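Local coordinates for protein GCN5-related N-acetyltransferase (Ralstonia eutropha JMP134, PDB 2Q0Y) that probably transfers acyl groups other than amino-acyl ones, most likely acetyl from acetyl-CoA, as a zinc- and magnesium-bound member of the GNAT acetyltransferase family, at residues R102-G105 with Q106-N110. Residues are numbered along the deposited sequence; the frame is centred on the assembly and turned at random.
With EDO (1,2-ethanediol), chain F.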
loop_
_atom_site.group_PDB
_atom_site.type_symbol
_atom_site.label_atom_id
_atom_site.label_comp_id
_atom_site.label_asym_id
_atom_site.label_seq_id
_atom_site.Cartn_x
_atom_site.Cartn_y
_atom_site.Cartn_z
ATOM N N ARG A 102 -26.851 -4.973 -11.821
ATOM C CA ARG A 102 -26.625 -5.978 -12.848
ATOM C C ARG A 102 -25.423 -6.874 -12.563
ATOM O O ARG A 102 -25.047 -7.664 -13.416
ATOM C CB ARG A 102 -26.413 -5.274 -14.202
ATOM N N GLY A 103 -24.802 -6.744 -11.395
ATOM C CA GLY A 103 -23.620 -7.563 -11.055
ATOM C C GLY A 103 -22.327 -7.184 -11.750
ATOM O O GLY A 103 -21.348 -7.954 -11.720
ATOM N N ILE A 104 -22.283 -5.983 -12.332
ATOM C CA ILE A 104 -21.086 -5.531 -13.063
ATOM C C ILE A 104 -19.857 -5.387 -12.189
ATOM O O ILE A 104 -18.763 -5.829 -12.577
ATOM C CB ILE A 104 -21.363 -4.226 -13.849
ATOM C CG1 ILE A 104 -22.393 -4.527 -14.932
ATOM C CG2 ILE A 104 -20.072 -3.655 -14.466
ATOM C CD1 ILE A 104 -22.915 -3.297 -15.619
ATOM N N GLY A 105 -19.998 -4.743 -11.035
ATOM C CA GLY A 105 -18.877 -4.557 -10.138
ATOM C C GLY A 105 -18.286 -5.889 -9.688
ATOM O O GLY A 105 -17.075 -6.079 -9.684
ATOM N N GLN A 106 -19.145 -6.817 -9.316
ATOM C CA GLN A 106 -18.679 -8.151 -8.922
ATOM C C GLN A 106 -18.012 -8.885 -10.086
ATOM O O GLN A 106 -16.980 -9.537 -9.912
ATOM C CB GLN A 106 -19.830 -8.955 -8.344
ATOM C CG GLN A 106 -19.419 -10.362 -7.937
ATOM C CD GLN A 106 -20.439 -11.061 -7.070
ATOM O OE1 GLN A 106 -21.567 -10.598 -6.917
ATOM N NE2 GLN A 106 -20.041 -12.191 -6.493
ATOM N N ALA A 107 -18.568 -8.736 -11.288
ATOM C CA ALA A 107 -17.984 -9.342 -12.493
ATOM C C ALA A 107 -16.580 -8.806 -12.788
ATOM O O ALA A 107 -15.660 -9.577 -13.074
ATOM C CB ALA A 107 -18.881 -9.125 -13.669
ATOM N N LEU A 108 -16.407 -7.494 -12.701
ATOM C CA LEU A 108 -15.091 -6.885 -12.882
ATOM C C LEU A 108 -14.122 -7.293 -11.778
ATOM O O LEU A 108 -12.955 -7.575 -12.050
ATOM C CB LEU A 108 -15.197 -5.360 -12.960
ATOM C CG LEU A 108 -15.824 -4.822 -14.251
ATOM C CD1 LEU A 108 -16.040 -3.322 -14.185
ATOM C CD2 LEU A 108 -14.971 -5.166 -15.450
HETATM N N MSE A 109 -14.596 -7.345 -10.536
HETATM C CA MSE A 109 -13.740 -7.842 -9.464
HETATM C C MSE A 109 -13.308 -9.281 -9.727
HETATM O O MSE A 109 -12.154 -9.635 -9.498
HETATM C CB MSE A 109 -14.435 -7.745 -8.119
HETATM C CG MSE A 109 -14.545 -6.337 -7.558
HETATM SE SE MSE A 109 -12.862 -5.626 -6.947
HETATM C CE MSE A 109 -12.489 -6.860 -5.472
ATOM N N ASN A 110 -14.226 -10.111 -10.199
ATOM C CA ASN A 110 -13.891 -11.494 -10.518
ATOM C C ASN A 110 -12.826 -11.572 -11.593
ATOM O O ASN A 110 -11.897 -12.393 -11.490
ATOM C CB ASN A 110 -15.133 -12.271 -10.982
ATOM C CG ASN A 110 -16.035 -12.684 -9.840
ATOM O OD1 ASN A 110 -15.603 -12.837 -8.710
ATOM N ND2 ASN A 110 -17.305 -12.909 -10.155
HETATM C C1 EDO F . -22.417 -3.077 -9.914
HETATM O O1 EDO F . -22.364 -4.485 -9.999
HETATM C C2 EDO F . -21.787 -2.608 -8.628
HETATM O O2 EDO F . -21.822 -1.182 -8.605
#
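At Ile104 a chi1 of -65° sets CG1 anti to the carbonyl carbon and leaves CG2 on the far side from the backbone N, where it meets Leu108; with CG of Leu108 anti to its own carbonyl carbon (chi1 -71°), the two side chains run side by side in the same direction, one helical turn apart. Ile104 CG2 and Leu108 CD1 meet at 4.1 Å, an ordinary van der Waals contact between branched apolar residues that suit a buried helix face. CG of Leu108 is also 3.5 Å from Ile104 O. The first turn of the helix is tied by three i to i+4 backbone bonds: Ala107 N to Gly103 O, Leu108 N to Ile104 O and Met109 N to Gly105 O, the middle one nearly straight. Gly103 occupies the N-cap, where its positive phi of 74° is easiest for a residue without a side chain. Ala107 needs little room, its CB standing 3.4 Å from Gly103 O.

The N-H groups of this first turn point along the axis, out of the N-terminal end, and lack i-4 carbonyl partners within the helix. A 1,2-ethanediol, probably from the crystallisation liquor, takes advantage: Gly105 N donates to its O1 at 2.6 Å. In GNAT enzymes the corresponding glycine-rich turn and helix start typically bind the pyrophosphate of acetyl-CoA, so the diol oxygen may mark that anion-binding place, and the lack of a side chain at Gly105 would leave room for a phosphate.

The helix 104-118 is the crossover of a beta-alpha-beta unit between the parallel strands 86-95 and 123-127. Ile104 and Leu108 pack on Ala66 of strand 63-74, and on Val95 and Leu93 of strand 86-95, respectively; selenomethionine Met109 reaches Ile68 and Ile90 as well as Tyr136 of helix 133-138, while Gln106 lies against Leu135 and Arg138 of that same helix.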